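Local coordinates for probable M18 family aminopeptidase 1 (Thermotoga maritima, PDB 2GLF), which probably removes amino-terminal residues from peptides as a metal-dependent exopeptidase, with manganese bound in the crystal and zinc the presumed natural cofactor, at residues Met24-Lys29 / Lys38-Ile43; Leu98-Asn103 / Ala112-His117; Leu105-Gln110 / Glu199-Asn204; Gly136-Asn141 / Glu218-Gly223. One frame throughout, in Å; residues are numbered along the deposited sequence.

Contact 1: Met24-Lys29 / Lys38-Ile43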
loop_
_atom_site.group_PDB
_atom_site.type_symbol
_atom_site.label_atom_id
_atom_site.label_comp_id
_atom_site.label_asym_id
_atom_site.label_seq_id
_atom_site.Cartn_x
_atom_site.Cartn_y
_atom_site.Cartn_z
HETATM N N MSE A 24 0.794 -47.015 -24.843
HETATM C CA MSE A 24 1.746 -46.907 -23.746
HETATM C C MSE A 24 3.143 -47.440 -24.078
HETATM O O MSE A 24 4.137 -46.901 -23.596
HETATM C CB MSE A 24 1.187 -47.591 -22.499
HETATM C CG MSE A 24 -0.034 -46.873 -21.936
HETATM SE SE MSE A 24 -0.666 -47.524 -20.215
HETATM C CE MSE A 24 -2.181 -48.579 -20.833
ATOM N N GLU A 25 3.229 -48.487 -24.897
ATOM C CA GLU A 25 4.536 -49.022 -25.283
ATOM C C GLU A 25 5.286 -47.930 -26.046
ATOM O O GLU A 25 6.418 -47.583 -25.716
ATOM C CB GLU A 25 4.372 -50.257 -26.175
ATOM C CG GLU A 25 3.820 -51.474 -25.455
ATOM C CD GLU A 25 4.763 -52.002 -24.385
ATOM O OE1 GLU A 25 4.369 -52.933 -23.647
ATOM O OE2 GLU A 25 5.900 -51.492 -24.283
ATOM N N PHE A 26 4.636 -47.394 -27.072
ATOM C CA PHE A 26 5.202 -46.329 -27.884
ATOM C C PHE A 26 5.661 -45.196 -26.972
ATOM O O PHE A 26 6.773 -44.691 -27.101
ATOM C CB PHE A 26 4.131 -45.802 -28.841
ATOM C CG PHE A 26 4.590 -44.666 -29.711
ATOM C CD1 PHE A 26 5.565 -44.861 -30.681
ATOM C CD2 PHE A 26 4.025 -43.402 -29.576
ATOM C CE1 PHE A 26 5.970 -43.814 -31.509
ATOM C CE2 PHE A 26 4.418 -42.344 -30.395
ATOM C CZ PHE A 26 5.396 -42.553 -31.368
HETATM N N MSE A 27 4.791 -44.817 -26.039
HETATM C CA MSE A 27 5.058 -43.730 -25.104
HETATM C C MSE A 27 6.285 -43.935 -24.221
HETATM O O MSE A 27 6.980 -42.977 -23.876
HETATM C CB MSE A 27 3.823 -43.490 -24.236
HETATM C CG MSE A 27 3.463 -42.021 -24.065
HETATM SE SE MSE A 27 3.409 -41.017 -25.741
HETATM C CE MSE A 27 2.705 -42.392 -26.885
ATOM N N SER A 28 6.559 -45.177 -23.847
ATOM C CA SER A 28 7.722 -45.451 -23.010
ATOM C C SER A 28 9.000 -45.297 -23.823
ATOM O O SER A 28 10.088 -45.288 -23.267
ATOM C CB SER A 28 7.671 -46.874 -22.448
ATOM O OG SER A 28 8.171 -47.805 -23.393
ATOM N N LYS A 29 8.869 -45.180 -25.139
ATOM C CA LYS A 29 10.041 -45.046 -25.995
ATOM C C LYS A 29 10.192 -43.645 -26.599
ATOM O O LYS A 29 11.265 -43.289 -27.085
ATOM C CB LYS A 29 9.985 -46.097 -27.115
ATOM C CG LYS A 29 9.816 -47.530 -26.614
ATOM C CD LYS A 29 9.735 -48.539 -27.755
ATOM C CE LYS A 29 11.068 -48.675 -28.483
ATOM N NZ LYS A 29 10.998 -49.598 -29.661
ATOM N N LYS A 38 12.554 -41.547 -34.327
ATOM C CA LYS A 38 13.156 -42.871 -34.475
ATOM C C LYS A 38 12.114 -43.979 -34.361
ATOM O O LYS A 38 12.116 -44.934 -35.139
ATOM C CB LYS A 38 14.232 -43.100 -33.410
ATOM C CG LYS A 38 14.714 -44.536 -33.357
ATOM C CD LYS A 38 15.510 -44.833 -32.102
ATOM C CE LYS A 38 15.680 -46.335 -31.913
ATOM N NZ LYS A 38 14.362 -47.041 -31.845
ATOM N N GLU A 39 11.226 -43.846 -33.384
ATOM C CA GLU A 39 10.193 -44.837 -33.154
ATOM C C GLU A 39 9.146 -44.822 -34.270
ATOM O O GLU A 39 8.612 -45.868 -34.647
ATOM C CB GLU A 39 9.549 -44.581 -31.790
ATOM C CG GLU A 39 8.680 -45.709 -31.274
ATOM C CD GLU A 39 9.296 -47.074 -31.498
ATOM O OE1 GLU A 39 10.544 -47.183 -31.487
ATOM O OE2 GLU A 39 8.527 -48.041 -31.673
ATOM N N ILE A 40 8.865 -43.638 -34.808
ATOM C CA ILE A 40 7.885 -43.499 -35.881
ATOM C C ILE A 40 8.454 -44.037 -37.189
ATOM O O ILE A 40 7.746 -44.668 -37.973
ATOM C CB ILE A 40 7.464 -42.015 -36.061
ATOM C CG1 ILE A 40 6.785 -41.523 -34.784
ATOM C CG2 ILE A 40 6.485 -41.867 -37.231
ATOM C CD1 ILE A 40 6.435 -40.050 -34.810
ATOM N N LYS A 41 9.736 -43.791 -37.423
ATOM C CA LYS A 41 10.370 -44.274 -38.640
ATOM C C LYS A 41 10.350 -45.794 -38.629
ATOM O O LYS A 41 9.944 -46.415 -39.604
ATOM C CB LYS A 41 11.812 -43.772 -38.746
ATOM C CG LYS A 41 12.500 -44.186 -40.043
ATOM C CD LYS A 41 13.925 -43.652 -40.136
ATOM C CE LYS A 41 14.583 -44.035 -41.460
ATOM N NZ LYS A 41 14.684 -45.508 -41.638
ATOM N N ARG A 42 10.781 -46.389 -37.519
ATOM C CA ARG A 42 10.797 -47.842 -37.376
ATOM C C ARG A 42 9.434 -48.418 -37.733
ATOM O O ARG A 42 9.334 -49.331 -38.549
ATOM C CB ARG A 42 11.153 -48.232 -35.937
ATOM C CG ARG A 42 10.757 -49.651 -35.565
ATOM C CD ARG A 42 10.938 -49.913 -34.092
ATOM N NE ARG A 42 9.941 -50.857 -33.598
ATOM C CZ ARG A 42 8.648 -50.576 -33.467
ATOM N NH1 ARG A 42 8.192 -49.373 -33.792
ATOM N NH2 ARG A 42 7.803 -51.493 -33.015
ATOM N N ILE A 43 8.391 -47.886 -37.103
ATOM C CA ILE A 43 7.025 -48.326 -37.362
ATOM C C ILE A 43 6.726 -48.195 -38.852
ATOM O O ILE A 43 6.085 -49.061 -39.450
ATOM C CB ILE A 43 6.015 -47.463 -36.577
ATOM C CG1 ILE A 43 6.100 -47.803 -35.090
ATOM C CG2 ILE A 43 4.602 -47.657 -37.128
ATOM C CD1 ILE A 43 5.242 -46.926 -34.219
#

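Contact 2: Leu98-Asn103 / Ala112-His117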
loop_
_atom_site.group_PDB
_atom_site.type_symbol
_atom_site.label_atom_id
_atom_site.label_comp_id
_atom_site.label_asym_id
_atom_site.label_seq_id
_atom_site.Cartn_x
_atom_site.Cartn_y
_atom_site.Cartn_z
ATOM N N LEU A 98 13.652 -29.825 -20.069
ATOM C CA LEU A 98 14.775 -29.041 -19.574
ATOM C C LEU A 98 15.947 -29.411 -20.481
ATOM O O LEU A 98 16.144 -30.587 -20.784
ATOM C CB LEU A 98 15.119 -29.407 -18.128
ATOM C CG LEU A 98 14.088 -29.198 -17.016
ATOM C CD1 LEU A 98 14.676 -29.696 -15.696
ATOM C CD2 LEU A 98 13.704 -27.730 -16.911
ATOM N N ASP A 99 16.706 -28.415 -20.931
ATOM C CA ASP A 99 17.860 -28.663 -21.791
ATOM C C ASP A 99 19.151 -28.327 -21.063
ATOM O O ASP A 99 19.235 -27.298 -20.404
ATOM C CB ASP A 99 17.818 -27.799 -23.059
ATOM C CG ASP A 99 16.695 -28.172 -24.011
ATOM O OD1 ASP A 99 16.215 -29.329 -23.976
ATOM O OD2 ASP A 99 16.309 -27.296 -24.822
ATOM N N PHE A 100 20.149 -29.194 -21.178
ATOM C CA PHE A 100 21.452 -28.933 -20.579
ATOM C C PHE A 100 21.969 -27.676 -21.294
ATOM O O PHE A 100 21.812 -27.551 -22.509
ATOM C CB PHE A 100 22.423 -30.080 -20.898
ATOM C CG PHE A 100 22.446 -31.196 -19.884
ATOM C CD1 PHE A 100 21.350 -31.465 -19.073
ATOM C CD2 PHE A 100 23.570 -32.014 -19.780
ATOM C CE1 PHE A 100 21.374 -32.531 -18.179
ATOM C CE2 PHE A 100 23.600 -33.077 -18.895
ATOM C CZ PHE A 100 22.499 -33.336 -18.092
ATOM N N LYS A 101 22.572 -26.744 -20.564
ATOM C CA LYS A 101 23.125 -25.555 -21.212
ATOM C C LYS A 101 24.374 -25.995 -21.968
ATOM O O LYS A 101 24.833 -27.121 -21.803
ATOM C CB LYS A 101 23.513 -24.497 -20.181
ATOM C CG LYS A 101 22.358 -23.667 -19.664
ATOM C CD LYS A 101 22.869 -22.492 -18.853
ATOM C CE LYS A 101 21.732 -21.602 -18.390
ATOM N NZ LYS A 101 22.230 -20.546 -17.467
ATOM N N PRO A 102 24.939 -25.118 -22.813
ATOM C CA PRO A 102 26.145 -25.511 -23.554
ATOM C C PRO A 102 27.276 -25.988 -22.627
ATOM O O PRO A 102 27.934 -26.992 -22.908
ATOM C CB PRO A 102 26.490 -24.245 -24.331
ATOM C CG PRO A 102 25.130 -23.672 -24.622
ATOM C CD PRO A 102 24.438 -23.814 -23.282
ATOM N N ASN A 103 27.517 -25.267 -21.533
ATOM C CA ASN A 103 28.532 -25.680 -20.562
ATOM C C ASN A 103 27.738 -25.973 -19.298
ATOM O O ASN A 103 27.715 -25.162 -18.375
ATOM C CB ASN A 103 29.538 -24.565 -20.283
ATOM C CG ASN A 103 30.269 -24.113 -21.523
ATOM O OD1 ASN A 103 30.765 -24.927 -22.297
ATOM N ND2 ASN A 103 30.348 -22.804 -21.714
ATOM N N ALA A 112 28.881 -31.622 -7.932
ATOM C CA ALA A 112 28.888 -31.486 -9.383
ATOM C C ALA A 112 27.448 -31.211 -9.811
ATOM O O ALA A 112 26.520 -31.867 -9.339
ATOM C CB ALA A 112 29.402 -32.766 -10.028
ATOM N N LEU A 113 27.261 -30.247 -10.707
ATOM C CA LEU A 113 25.916 -29.884 -11.146
ATOM C C LEU A 113 25.752 -29.699 -12.649
ATOM O O LEU A 113 26.693 -29.324 -13.350
ATOM C CB LEU A 113 25.499 -28.582 -10.472
ATOM C CG LEU A 113 25.336 -28.546 -8.962
ATOM C CD1 LEU A 113 25.308 -27.102 -8.501
ATOM C CD2 LEU A 113 24.066 -29.274 -8.577
ATOM N N PHE A 114 24.544 -29.953 -13.138
ATOM C CA PHE A 114 24.240 -29.752 -14.551
ATOM C C PHE A 114 23.240 -28.613 -14.619
ATOM O O PHE A 114 22.096 -28.757 -14.178
ATOM C CB PHE A 114 23.598 -30.990 -15.187
ATOM C CG PHE A 114 24.550 -32.111 -15.437
ATOM C CD1 PHE A 114 24.320 -33.365 -14.885
ATOM C CD2 PHE A 114 25.667 -31.923 -16.238
ATOM C CE1 PHE A 114 25.188 -34.417 -15.127
ATOM C CE2 PHE A 114 26.544 -32.968 -16.489
ATOM C CZ PHE A 114 26.303 -34.221 -15.931
ATOM N N LYS A 115 23.668 -27.477 -15.153
ATOM C CA LYS A 115 22.761 -26.353 -15.285
ATOM C C LYS A 115 21.873 -26.608 -16.501
ATOM O O LYS A 115 22.330 -27.105 -17.527
ATOM C CB LYS A 115 23.529 -25.042 -15.490
ATOM C CG LYS A 115 24.574 -24.733 -14.441
ATOM C CD LYS A 115 25.028 -23.284 -14.544
ATOM C CE LYS A 115 24.104 -22.341 -13.764
ATOM N NZ LYS A 115 22.666 -22.382 -14.171
ATOM N N THR A 116 20.599 -26.283 -16.390
ATOM C CA THR A 116 19.719 -26.474 -17.519
ATOM C C THR A 116 19.078 -25.150 -17.854
ATOM O O THR A 116 19.312 -24.143 -17.191
ATOM C CB THR A 116 18.603 -27.467 -17.213
ATOM O OG1 THR A 116 17.671 -26.866 -16.308
ATOM C CG2 THR A 116 19.169 -28.723 -16.590
ATOM N N HIS A 117 18.271 -25.173 -18.904
ATOM C CA HIS A 117 17.531 -24.016 -19.368
ATOM C C HIS A 117 16.234 -24.678 -19.826
ATOM O O HIS A 117 16.247 -25.501 -20.736
ATOM C CB HIS A 117 18.265 -23.370 -20.535
ATOM C CG HIS A 117 17.704 -22.048 -20.942
ATOM N ND1 HIS A 117 16.367 -21.865 -21.221
ATOM C CD2 HIS A 117 18.299 -20.849 -21.145
ATOM C CE1 HIS A 117 16.162 -20.610 -21.580
ATOM N NE2 HIS A 117 17.319 -19.972 -21.544
#

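Contact 3: Leu105-Gln110 / Glu199-Asn204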
loop_
_atom_site.group_PDB
_atom_site.type_symbol
_atom_site.label_atom_id
_atom_site.label_comp_id
_atom_site.label_asym_id
_atom_site.label_seq_id
_atom_site.Cartn_x
_atom_site.Cartn_y
_atom_site.Cartn_z
ATOM N N LEU A 105 28.205 -28.474 -16.958
ATOM C CA LEU A 105 28.916 -28.921 -15.772
ATOM C C LEU A 105 29.645 -27.839 -14.976
ATOM O O LEU A 105 30.572 -27.190 -15.478
ATOM C CB LEU A 105 29.911 -30.018 -16.139
ATOM C CG LEU A 105 29.922 -31.283 -15.272
ATOM C CD1 LEU A 105 31.264 -31.980 -15.472
ATOM C CD2 LEU A 105 29.716 -30.949 -13.798
ATOM N N ILE A 106 29.210 -27.663 -13.730
ATOM C CA ILE A 106 29.809 -26.706 -12.803
ATOM C C ILE A 106 29.896 -27.417 -11.460
ATOM O O ILE A 106 29.265 -28.460 -11.272
ATOM C CB ILE A 106 28.927 -25.455 -12.601
ATOM C CG1 ILE A 106 27.702 -25.806 -11.748
ATOM C CG2 ILE A 106 28.467 -24.927 -13.933
ATOM C CD1 ILE A 106 26.840 -24.610 -11.381
ATOM N N GLU A 107 30.678 -26.865 -10.537
ATOM C CA GLU A 107 30.782 -27.437 -9.200
ATOM C C GLU A 107 30.496 -26.345 -8.185
ATOM O O GLU A 107 30.960 -25.220 -8.337
ATOM C CB GLU A 107 32.170 -28.013 -8.924
ATOM C CG GLU A 107 32.240 -28.637 -7.524
ATOM C CD GLU A 107 33.573 -29.283 -7.191
ATOM O OE1 GLU A 107 34.041 -30.125 -7.988
ATOM O OE2 GLU A 107 34.141 -28.960 -6.121
ATOM N N ASP A 108 29.725 -26.673 -7.156
ATOM C CA ASP A 108 29.394 -25.703 -6.114
ATOM C C ASP A 108 29.205 -26.412 -4.783
ATOM O O ASP A 108 28.489 -27.409 -4.696
ATOM C CB ASP A 108 28.119 -24.944 -6.470
ATOM C CG ASP A 108 28.065 -23.576 -5.822
ATOM O OD1 ASP A 108 26.964 -22.989 -5.747
ATOM O OD2 ASP A 108 29.131 -23.083 -5.397
ATOM N N GLU A 109 29.841 -25.882 -3.744
ATOM C CA GLU A 109 29.776 -26.475 -2.414
ATOM C C GLU A 109 30.064 -27.972 -2.474
ATOM O O GLU A 109 29.380 -28.783 -1.841
ATOM C CB GLU A 109 28.417 -26.218 -1.766
ATOM C CG GLU A 109 28.191 -24.759 -1.366
ATOM C CD GLU A 109 29.362 -24.146 -0.581
ATOM O OE1 GLU A 109 29.901 -24.808 0.346
ATOM O OE2 GLU A 109 29.734 -22.985 -0.889
ATOM N N GLN A 110 31.086 -28.315 -3.259
ATOM C CA GLN A 110 31.542 -29.684 -3.436
ATOM C C GLN A 110 30.532 -30.620 -4.099
ATOM O O GLN A 110 30.550 -31.833 -3.874
ATOM C CB GLN A 110 31.986 -30.250 -2.084
ATOM C CG GLN A 110 33.327 -29.698 -1.581
ATOM C CD GLN A 110 33.309 -28.192 -1.322
ATOM O OE1 GLN A 110 32.638 -27.716 -0.399
ATOM N NE2 GLN A 110 34.050 -27.436 -2.140
ATOM N N GLU A 199 38.213 -28.296 -7.759
ATOM C CA GLU A 199 36.941 -28.874 -8.184
ATOM C C GLU A 199 37.069 -30.380 -8.399
ATOM O O GLU A 199 36.823 -30.890 -9.487
ATOM C CB GLU A 199 36.449 -28.184 -9.458
ATOM C CG GLU A 199 36.111 -26.715 -9.240
ATOM C CD GLU A 199 35.519 -26.031 -10.462
ATOM O OE1 GLU A 199 35.214 -24.829 -10.365
ATOM O OE2 GLU A 199 35.356 -26.679 -11.516
ATOM N N ALA A 200 37.448 -31.084 -7.337
ATOM C CA ALA A 200 37.633 -32.528 -7.386
ATOM C C ALA A 200 36.383 -33.332 -7.754
ATOM O O ALA A 200 36.491 -34.426 -8.306
ATOM C CB ALA A 200 38.186 -33.018 -6.051
ATOM N N VAL A 201 35.201 -32.808 -7.450
ATOM C CA VAL A 201 33.989 -33.542 -7.764
ATOM C C VAL A 201 33.642 -33.430 -9.242
ATOM O O VAL A 201 33.315 -34.430 -9.889
ATOM C CB VAL A 201 32.785 -33.058 -6.927
ATOM C CG1 VAL A 201 31.558 -33.881 -7.280
ATOM C CG2 VAL A 201 33.081 -33.191 -5.434
ATOM N N LYS A 202 33.706 -32.214 -9.781
ATOM C CA LYS A 202 33.395 -32.013 -11.192
ATOM C C LYS A 202 34.318 -32.940 -11.971
ATOM O O LYS A 202 33.865 -33.757 -12.784
ATOM C CB LYS A 202 33.646 -30.559 -11.604
ATOM C CG LYS A 202 33.275 -30.265 -13.044
ATOM C CD LYS A 202 33.667 -28.862 -13.437
ATOM C CE LYS A 202 33.348 -28.598 -14.900
ATOM N NZ LYS A 202 33.537 -27.169 -15.302
ATOM N N THR A 203 35.613 -32.807 -11.690
ATOM C CA THR A 203 36.657 -33.609 -12.315
ATOM C C THR A 203 36.300 -35.094 -12.289
ATOM O O THR A 203 36.489 -35.808 -13.278
ATOM C CB THR A 203 38.011 -33.413 -11.588
ATOM O OG1 THR A 203 38.408 -32.041 -11.684
ATOM C CG2 THR A 203 39.088 -34.296 -12.202
ATOM N N ASN A 204 35.786 -35.557 -11.154
ATOM C CA ASN A 204 35.414 -36.955 -11.030
ATOM C C ASN A 204 34.319 -37.276 -12.042
ATOM O O ASN A 204 34.407 -38.264 -12.773
ATOM C CB ASN A 204 34.918 -37.261 -9.623
ATOM C CG ASN A 204 34.765 -38.744 -9.388
ATOM O OD1 ASN A 204 35.744 -39.487 -9.418
ATOM N ND2 ASN A 204 33.534 -39.191 -9.166
#

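Contact 4: Gly136-Asn141 / Glu218-Gly223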
loop_
_atom_site.group_PDB
_atom_site.type_symbol
_atom_site.label_atom_id
_atom_site.label_comp_id
_atom_site.label_asym_id
_atom_site.label_seq_id
_atom_site.Cartn_x
_atom_site.Cartn_y
_atom_site.Cartn_z
ATOM N N GLY A 136 19.708 -37.550 -25.105
ATOM C CA GLY A 136 20.209 -36.653 -26.125
ATOM C C GLY A 136 21.356 -37.189 -26.953
ATOM O O GLY A 136 21.458 -38.391 -27.194
ATOM N N VAL A 137 22.224 -36.283 -27.389
ATOM C CA VAL A 137 23.361 -36.654 -28.212
ATOM C C VAL A 137 24.491 -35.616 -28.123
ATOM O O VAL A 137 24.242 -34.434 -27.894
ATOM C CB VAL A 137 22.909 -36.828 -29.679
ATOM C CG1 VAL A 137 22.217 -35.569 -30.164
ATOM C CG2 VAL A 137 24.103 -37.149 -30.553
ATOM N N LEU A 138 25.729 -36.074 -28.290
ATOM C CA LEU A 138 26.899 -35.204 -28.235
ATOM C C LEU A 138 27.852 -35.600 -29.365
ATOM O O LEU A 138 27.993 -36.784 -29.675
ATOM C CB LEU A 138 27.639 -35.368 -26.898
ATOM C CG LEU A 138 26.921 -35.299 -25.541
ATOM C CD1 LEU A 138 27.899 -35.721 -24.449
ATOM C CD2 LEU A 138 26.379 -33.894 -25.269
ATOM N N PHE A 139 28.503 -34.618 -29.983
ATOM C CA PHE A 139 29.451 -34.906 -31.052
ATOM C C PHE A 139 30.852 -34.545 -30.587
ATOM O O PHE A 139 31.065 -33.472 -30.020
ATOM C CB PHE A 139 29.111 -34.108 -32.310
ATOM C CG PHE A 139 27.802 -34.486 -32.931
ATOM C CD1 PHE A 139 26.622 -33.896 -32.508
ATOM C CD2 PHE A 139 27.747 -35.459 -33.921
ATOM C CE1 PHE A 139 25.398 -34.273 -33.063
ATOM C CE2 PHE A 139 26.534 -35.843 -34.480
ATOM C CZ PHE A 139 25.357 -35.251 -34.052
ATOM N N LYS A 140 31.806 -35.444 -30.810
ATOM C CA LYS A 140 33.189 -35.189 -30.415
ATOM C C LYS A 140 33.722 -34.154 -31.402
ATOM O O LYS A 140 33.041 -33.808 -32.373
ATOM C CB LYS A 140 34.018 -36.478 -30.507
ATOM C CG LYS A 140 33.336 -37.701 -29.913
ATOM C CD LYS A 140 33.609 -37.855 -28.428
ATOM C CE LYS A 140 34.833 -38.735 -28.198
ATOM N NZ LYS A 140 34.647 -40.141 -28.695
ATOM N N ASN A 141 34.931 -33.657 -31.168
ATOM C CA ASN A 141 35.495 -32.666 -32.074
ATOM C C ASN A 141 35.811 -33.294 -33.428
ATOM O O ASN A 141 35.967 -32.592 -34.425
ATOM C CB ASN A 141 36.768 -32.061 -31.485
ATOM C CG ASN A 141 37.194 -30.802 -32.210
ATOM O OD1 ASN A 141 37.301 -30.783 -33.435
ATOM N ND2 ASN A 141 37.446 -29.741 -31.454
ATOM N N GLU A 218 34.181 -29.994 -23.541
ATOM C CA GLU A 218 33.819 -29.128 -24.663
ATOM C C GLU A 218 32.799 -29.773 -25.602
ATOM O O GLU A 218 32.198 -29.093 -26.439
ATOM C CB GLU A 218 35.059 -28.720 -25.455
ATOM C CG GLU A 218 34.748 -27.823 -26.644
ATOM C CD GLU A 218 35.990 -27.401 -27.397
ATOM O OE1 GLU A 218 35.880 -27.120 -28.610
ATOM O OE2 GLU A 218 37.074 -27.341 -26.777
ATOM N N ASP A 219 32.589 -31.078 -25.444
ATOM C CA ASP A 219 31.643 -31.808 -26.279
ATOM C C ASP A 219 30.190 -31.512 -25.952
ATOM O O ASP A 219 29.310 -31.776 -26.769
ATOM C CB ASP A 219 31.896 -33.313 -26.186
ATOM C CG ASP A 219 33.171 -33.731 -26.889
ATOM O OD1 ASP A 219 33.543 -34.918 -26.792
ATOM O OD2 ASP A 219 33.804 -32.876 -27.542
ATOM N N PHE A 220 29.923 -30.978 -24.764
ATOM C CA PHE A 220 28.546 -30.646 -24.402
ATOM C C PHE A 220 28.045 -29.517 -25.285
ATOM O O PHE A 220 26.856 -29.446 -25.586
ATOM C CB PHE A 220 28.435 -30.223 -22.936
ATOM C CG PHE A 220 28.478 -31.366 -21.972
ATOM C CD1 PHE A 220 29.547 -31.520 -21.099
ATOM C CD2 PHE A 220 27.444 -32.300 -21.936
ATOM C CE1 PHE A 220 29.584 -32.590 -20.202
ATOM C CE2 PHE A 220 27.475 -33.372 -21.044
ATOM C CZ PHE A 220 28.544 -33.517 -20.177
ATOM N N VAL A 221 28.955 -28.639 -25.699
ATOM C CA VAL A 221 28.598 -27.515 -26.554
ATOM C C VAL A 221 27.909 -28.060 -27.793
ATOM O O VAL A 221 26.723 -27.816 -28.020
ATOM C CB VAL A 221 29.838 -26.729 -26.997
ATOM C CG1 VAL A 221 29.415 -25.530 -27.822
ATOM C CG2 VAL A 221 30.642 -26.284 -25.785
ATOM N N SER A 222 28.669 -28.804 -28.589
ATOM C CA SER A 222 28.156 -29.421 -29.804
ATOM C C SER A 222 27.321 -30.618 -29.389
ATOM O O SER A 222 27.595 -31.755 -29.784
ATOM C CB SER A 222 29.312 -29.878 -30.696
ATOM O OG SER A 222 30.201 -30.725 -29.981
ATOM N N GLY A 223 26.309 -30.357 -28.572
ATOM C CA GLY A 223 25.450 -31.428 -28.109
ATOM C C GLY A 223 24.097 -30.936 -27.638
ATOM O O GLY A 223 23.912 -29.746 -27.368
HETATM O O HOH W 1 36.476 -34.128 -28.737
#

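Contact 1: Met24-Lys29 / Lys38-Ile43
Three basic side chains, Lys29 from one helix and Lys38 and Arg42 from the other, gather round the single carboxylate of Glu39. They form a salt-bridge network on a helical hairpin in which the axes of segments 24-29 and 38-43 run at 134° and approach to 10.7 Å. Across the hairpin, Lys29 NZ donates to Glu39 OE1 at 3.1 Å, arriving from above the carboxylate plane. Within its own helix, Glu39 is bridged by Arg42 and, over a longer distance, by Lys38. Lys29 and Arg42, helped by the more distant Lys38, probably keep this buried residue ionised. CB and CG of Glu39 lie against the CD1-CE1 side of the Phe26 ring, CG 3.3 Å from Phe26 CD1. The ring reaches that helix with CG of Phe26 anti to its backbone N (chi1 178°), and it also stacks with Tyr255. Ile40 and Ile43 extend the apolar side toward Leu258 of helix 248-263. At the edge of the Phe26 ring, near its plane, CZ meets CG1 of Ile40 at 3.8 Å.

Contact 2: Leu98-Asn103 / Ala112-His117
Phe100 and Phe114 lie ring against ring in an offset stack, centroids 4.5 Å apart and planes inclined by 23°. Over one face of Phe100 sits CB of Phe114, a CH-pi contact, while Phe100 CE2 projects over a face of Phe114, shifted toward its rim. CG2 of Thr116 approaches the Phe100 ring obliquely. The third ring, His117, turns toward another copy of the protein and meets Tyr356 of the second subunit edge-to-face. Phe100, Phe114 and His117 belong to a beta hairpin, strands 97-108 and 111-119. Asp99 and His117 make an antiparallel hydrogen-bonded pair, with Asp99 N to His117 O at 3.0 Å and His117 N to Asp99 O at 2.8 Å. Lys101 N adds a straighter bond to Lys115 O at 3.1 Å before the chain turns a corner at Pro102. The extended side chain of Lys101 runs alongside the backbone of Thr116, CE standing 3.7 Å from Thr116 O. The ammonium groups of Lys101 and Lys115 are probably balanced by Glu182, which both share, and for Lys101 also by Asp340 of the second subunit, so the hairpin is apolar on its phenylalanine side and charged on its lysine side.

Contact 3: Leu105-Gln110 / Glu199-Asn204
This is a polar contact between strand and helix, in which the N-terminus of helix 200-213 lies against the end of strand 97-108, an inner strand of the six-stranded antiparallel sheet. Two backbone N-H groups share Glu107 OE1: Lys202 N gives a bond of 2.8 Å, nearly straight at 165°, and Val201 N a weak, strongly bent one at 3.0 Å. With CG anti to the backbone N (chi1 -179°) and the chain extended beyond it, the Glu107 carboxylate spans the gap from strand to helix. Lys202 answers in the other direction. Its extended side chain crosses Leu105 obliquely, CG lying 3.6 Å from Leu105 CD1, and NZ donates to Leu105 O at 3.0 Å from above the carbonyl plane, besides its salt bridge to Glu217. Farther along, Val201 CG2 packs at Gln110 O. Glu199 is the N-cap residue, while the carboxylate of Glu107, from outside the helix, takes first-turn N-H groups, consistent with an acid placed at the positive end of a helix.

Contact 4: Gly136-Asn141 / Glu218-Gly223
Backbone pairing joins Leu138 and Gly223 as an antiparallel non-hydrogen-bonded pair, their CA atoms 4.0 Å apart, where the end of strand 132-139 meets the start of strand 223-229. The neighbouring bond runs from Phe139 N to Ser222 O at 3.0 Å, nearly along the C=O axis. Ser222 is itself the centre of an inverse gamma turn, which leads into the strand from residues 218-221, helical in backbone angles but without regular helix bonds. Packing flanks this pairing. Leu138 sends CD2 both over Gly223 CA and to CD2 of Phe220, the latter at 3.8 Å and oblique to the ring, and the Lys140 chain packs on the Asp219 carboxylate, CD 3.4 Å from OD1. Separately, the Phe139 ring presents its edge to a carbonyl, Ser222 O, which lies in the ring plane and 3.6 Å from CD1. Among the polar contacts, Asp219 OD1 accepts from Thr216 N, while a water takes the hydrogen of Asn141 N at 2.9 Å and donates to Asp219 OD2 at 3.2 Å. Asp219 OD2 also bridges to Arg377 of the second subunit, which pairs with Glu218 and bonds to Ser222 OG as well. The turn places Ser222, the water and Thr216 N hold Asp219, and together with Glu218 they face this arginine, whose charge would probably keep both carboxylates ionised.

How the contacts relate
Contact 1 stands apart: its helical hairpin packs against helix 248-263, its centre about 12 Å from the centre of the chain, and no other chain touches it. Contacts 2, 3 and 4 all reach the six-stranded antiparallel sheet, which faces neighbouring copies in the dodecamer. Contacts 2 and 3 share strand 97-108 and meet directly, Leu113 N lying 2.7 Å from Ile106 O; contacts 2 and 4 touch where Pro102 packs on Phe220. Contacts 2 and 4 are buried, whereas contacts 1 and 3 are partly exposed. Their chemistry differs accordingly: contact 1 gathers its charges within the chain, contact 3 sets a carboxylate on helix amides, and contacts 2 and 4 combine strand pairing with charges met partly by the second subunit.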